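Local coordinates for delta-aminolevulinic acid dehydratase (Toxoplasma gondii ME49, PDB 3OBK), which catalyses the condensation of two 5-aminolevulinic acid molecules to porphobilinogen, an early step of tetrapyrrole synthesis, and assembles as an octamer, at residues Q37-L46 against V317-G325. Residues are numbered along the deposited sequence; the frame is centred on the assembly and turned at random.
Sequences QENLVKPSSL and VLKSFRRAG. With EDO (1,2-ethanediol), chain Y; EDO (1,2-ethanediol), chain M.
Val41 packs on Leu318 and Lys319 where the connection leading from the N-terminal arm into strand 46-53 of the TIM barrel runs across helix 310-324, the helix that precedes strand 328-331. The tight part lies at Val41: chi1 of 170° leaves CG2 anti to the carbonyl carbon and beside the backbone N, over the helix, 3.7 Å from Leu318 O and also against the bent aliphatic chain of Lys319. Farther along, Leu46 CD1 reaches Leu318 CD1 at 4.3 Å, and Ala337 of helix 334-346 touches both leucines. Lys319 folds back through three successive bends, so that CE rests 3.5 Å from Asn39 O. That carbonyl takes its hydrogen bond from Gln37 NE2 at 2.9 Å, nearly in the plane of the Gln37 amide. At Tyr356 OXT of a second subunit, Lys319 NZ makes a salt bridge and Gln37 NE2 a hydrogen bond; NZ also hydrogen-bonds Ser244 OG of a third subunit, so the contact is part of the octamer's interfaces.

The wetter side is at Asn39, whose amide lies against CA of Arg323 and is tied to the helix end by two waters: one accepts a hydrogen bond from ND2 and donates one to Arg323 O, while the other lies between OD1 and Arg322 O. ND2 also bonds Ser244 O of the third subunit. Nearby, an ethanediol, probably from the crystallisation liquor, accepts from Leu40 N. Toward the Ser45 end, Ser45 OG sits 3.9 Å above the centre of the Arg322 guanidinium, and at its edge NE donates in plane to Leu40 O, 2.8 Å away with an N-H...O angle of 158°.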
loop_
_atom_site.group_PDB
_atom_site.type_symbol
_atom_site.label_atom_id
_atom_site.label_comp_id
_atom_site.label_asym_id
_atom_site.label_seq_id
_atom_site.Cartn_x
_atom_site.Cartn_y
_atom_site.Cartn_z
ATOM N N GLN A 37 2.431 -13.106 -23.379
ATOM C CA GLN A 37 3.349 -13.865 -22.520
ATOM C C GLN A 37 4.197 -12.943 -21.654
ATOM O O GLN A 37 4.885 -12.087 -22.155
ATOM C CB GLN A 37 4.256 -14.716 -23.421
ATOM C CG GLN A 37 5.278 -15.597 -22.749
ATOM C CD GLN A 37 6.128 -16.401 -23.734
ATOM O OE1 GLN A 37 5.701 -16.708 -24.842
ATOM N NE2 GLN A 37 7.320 -16.791 -23.302
ATOM N N GLU A 38 4.157 -13.119 -20.348
ATOM C CA GLU A 38 4.743 -12.153 -19.442
ATOM C C GLU A 38 6.214 -12.403 -19.154
ATOM O O GLU A 38 6.883 -11.524 -18.651
ATOM C CB GLU A 38 4.024 -12.184 -18.096
ATOM C CG GLU A 38 2.490 -12.003 -18.113
ATOM C CD GLU A 38 1.845 -12.254 -16.713
ATOM O OE1 GLU A 38 2.583 -12.171 -15.689
ATOM O OE2 GLU A 38 0.621 -12.554 -16.639
ATOM N N ASN A 39 6.705 -13.620 -19.373
ATOM C CA ASN A 39 8.096 -13.951 -19.013
ATOM C C ASN A 39 8.756 -14.801 -20.086
ATOM O O ASN A 39 8.094 -15.584 -20.781
ATOM C CB ASN A 39 8.174 -14.640 -17.667
ATOM C CG ASN A 39 7.773 -13.732 -16.503
ATOM O OD1 ASN A 39 8.610 -13.004 -15.959
ATOM N ND2 ASN A 39 6.489 -13.783 -16.107
ATOM N N LEU A 40 10.066 -14.609 -20.218
ATOM C CA LEU A 40 10.887 -15.198 -21.277
ATOM C C LEU A 40 12.165 -15.709 -20.627
ATOM O O LEU A 40 12.648 -15.125 -19.665
ATOM C CB LEU A 40 11.242 -14.134 -22.307
ATOM C CG LEU A 40 10.089 -13.660 -23.186
ATOM C CD1 LEU A 40 10.428 -12.361 -23.945
ATOM C CD2 LEU A 40 9.677 -14.753 -24.170
ATOM N N VAL A 41 12.697 -16.810 -21.132
ATOM C CA VAL A 41 13.946 -17.352 -20.636
ATOM C C VAL A 41 14.936 -17.233 -21.763
ATOM O O VAL A 41 14.608 -17.541 -22.901
ATOM C CB VAL A 41 13.816 -18.856 -20.271
ATOM C CG1 VAL A 41 15.139 -19.443 -20.010
ATOM C CG2 VAL A 41 12.909 -19.071 -19.089
ATOM N N LYS A 42 16.153 -16.821 -21.450
ATOM C CA LYS A 42 17.233 -16.803 -22.415
ATOM C C LYS A 42 18.469 -17.471 -21.803
ATOM O O LYS A 42 18.582 -17.540 -20.574
ATOM C CB LYS A 42 17.545 -15.377 -22.847
ATOM C CG LYS A 42 17.785 -14.429 -21.699
ATOM C CD LYS A 42 18.207 -13.036 -22.131
ATOM C CE LYS A 42 18.492 -12.155 -20.945
ATOM N NZ LYS A 42 19.577 -12.616 -20.001
ATOM N N PRO A 43 19.381 -17.981 -22.638
ATOM C CA PRO A 43 20.577 -18.613 -22.130
ATOM C C PRO A 43 21.442 -17.715 -21.234
ATOM O O PRO A 43 21.995 -18.184 -20.253
ATOM C CB PRO A 43 21.358 -18.961 -23.406
ATOM C CG PRO A 43 20.318 -19.107 -24.484
ATOM C CD PRO A 43 19.243 -18.119 -24.103
ATOM N N SER A 44 21.574 -16.434 -21.577
ATOM C CA SER A 44 22.432 -15.537 -20.808
ATOM C C SER A 44 21.834 -15.118 -19.439
ATOM O O SER A 44 22.464 -14.326 -18.705
ATOM C CB SER A 44 22.784 -14.303 -21.626
ATOM O OG SER A 44 21.698 -13.426 -21.737
ATOM N N SER A 45 20.639 -15.643 -19.118
ATOM C CA SER A 45 20.079 -15.541 -17.787
ATOM C C SER A 45 20.408 -16.801 -16.967
ATOM O O SER A 45 20.045 -16.884 -15.796
ATOM C CB SER A 45 18.554 -15.313 -17.840
ATOM O OG SER A 45 18.209 -14.051 -18.456
ATOM N N LEU A 46 21.122 -17.760 -17.540
ATOM C CA LEU A 46 21.478 -18.978 -16.810
ATOM C C LEU A 46 22.943 -18.946 -16.338
ATOM O O LEU A 46 23.832 -18.491 -17.062
ATOM C CB LEU A 46 21.240 -20.216 -17.680
ATOM C CG LEU A 46 19.856 -20.337 -18.346
ATOM C CD1 LEU A 46 19.727 -21.601 -19.197
ATOM C CD2 LEU A 46 18.677 -20.221 -17.304
ATOM N N VAL A 317 10.415 -25.540 -15.642
ATOM C CA VAL A 317 11.058 -25.195 -14.410
ATOM C C VAL A 317 11.755 -23.862 -14.579
ATOM O O VAL A 317 11.552 -22.953 -13.804
ATOM C CB VAL A 317 12.051 -26.316 -14.000
ATOM C CG1 VAL A 317 13.078 -25.812 -12.963
ATOM C CG2 VAL A 317 11.274 -27.518 -13.483
ATOM N N LEU A 318 12.547 -23.722 -15.625
ATOM C CA LEU A 318 13.277 -22.457 -15.850
ATOM C C LEU A 318 12.330 -21.254 -16.065
ATOM O O LEU A 318 12.562 -20.168 -15.543
ATOM C CB LEU A 318 14.251 -22.604 -17.011
ATOM C CG LEU A 318 15.327 -23.689 -16.885
ATOM C CD1 LEU A 318 16.200 -23.707 -18.107
ATOM C CD2 LEU A 318 16.174 -23.483 -15.627
ATOM N N LYS A 319 11.250 -21.475 -16.804
ATOM C CA LYS A 319 10.217 -20.469 -16.953
ATOM C C LYS A 319 9.605 -20.117 -15.608
ATOM O O LYS A 319 9.360 -18.949 -15.339
ATOM C CB LYS A 319 9.118 -20.933 -17.921
ATOM C CG LYS A 319 8.081 -19.911 -18.269
ATOM C CD LYS A 319 8.676 -18.658 -18.882
ATOM C CE LYS A 319 9.272 -18.875 -20.243
ATOM N NZ LYS A 319 8.236 -19.185 -21.308
ATOM N N SER A 320 9.386 -21.118 -14.761
ATOM C CA SER A 320 8.863 -20.867 -13.417
ATOM C C SER A 320 9.772 -19.988 -12.522
ATOM O O SER A 320 9.285 -19.093 -11.885
ATOM C CB SER A 320 8.511 -22.193 -12.726
ATOM O OG SER A 320 7.345 -22.762 -13.338
ATOM N N PHE A 321 11.077 -20.217 -12.508
ATOM C CA PHE A 321 12.007 -19.355 -11.745
ATOM C C PHE A 321 11.930 -17.897 -12.180
ATOM O O PHE A 321 12.066 -16.943 -11.392
ATOM C CB PHE A 321 13.447 -19.776 -11.984
ATOM C CG PHE A 321 13.888 -20.867 -11.122
ATOM C CD1 PHE A 321 14.043 -20.660 -9.757
ATOM C CD2 PHE A 321 14.180 -22.110 -11.652
ATOM C CE1 PHE A 321 14.447 -21.700 -8.952
ATOM C CE2 PHE A 321 14.602 -23.116 -10.851
ATOM C CZ PHE A 321 14.725 -22.928 -9.519
ATOM N N ARG A 322 11.725 -17.753 -13.472
ATOM C CA ARG A 322 11.717 -16.479 -14.092
ATOM C C ARG A 322 10.408 -15.744 -13.771
ATOM O O ARG A 322 10.447 -14.597 -13.366
ATOM C CB ARG A 322 11.941 -16.722 -15.568
ATOM C CG ARG A 322 12.512 -15.588 -16.277
ATOM C CD ARG A 322 14.036 -15.575 -16.534
ATOM N NE ARG A 322 14.101 -14.410 -17.431
ATOM C CZ ARG A 322 14.570 -13.198 -17.163
ATOM N NH1 ARG A 322 14.444 -12.237 -18.065
ATOM N NH2 ARG A 322 15.229 -12.939 -16.068
ATOM N N ARG A 323 9.265 -16.413 -13.894
ATOM C CA ARG A 323 7.979 -15.826 -13.528
ATOM C C ARG A 323 7.962 -15.402 -12.036
ATOM O O ARG A 323 7.514 -14.316 -11.695
ATOM C CB ARG A 323 6.861 -16.818 -13.783
ATOM C CG ARG A 323 5.461 -16.335 -13.402
ATOM C CD ARG A 323 4.443 -17.481 -13.164
ATOM N NE ARG A 323 4.974 -18.385 -12.165
ATOM C CZ ARG A 323 5.302 -19.669 -12.324
ATOM N NH1 ARG A 323 5.067 -20.330 -13.448
ATOM N NH2 ARG A 323 5.842 -20.313 -11.302
ATOM N N ALA A 324 8.492 -16.277 -11.182
ATOM C CA ALA A 324 8.621 -16.065 -9.758
ATOM C C ALA A 324 9.513 -14.877 -9.383
ATOM O O ALA A 324 9.404 -14.362 -8.287
ATOM C CB ALA A 324 9.135 -17.318 -9.123
ATOM N N GLY A 325 10.394 -14.440 -10.273
ATOM C CA GLY A 325 11.150 -13.184 -10.087
ATOM C C GLY A 325 12.659 -13.335 -10.212
ATOM O O GLY A 325 13.381 -12.461 -9.829
HETATM C C1 EDO Y . 10.124 -10.163 -20.435
HETATM O O1 EDO Y . 10.452 -8.847 -20.902
HETATM C C2 EDO Y . 11.263 -10.674 -19.575
HETATM O O2 EDO Y . 10.859 -11.885 -18.953
HETATM C C1 EDO M . 9.120 -18.153 -28.122
HETATM O O1 EDO M . 8.752 -17.915 -29.487
HETATM C C2 EDO M . 8.587 -17.070 -27.170
HETATM O O2 EDO M . 7.179 -17.226 -26.996
HETATM O O HOH W 1 5.784 -12.628 -13.526
HETATM O O HOH W 2 9.256 -11.997 -13.319
#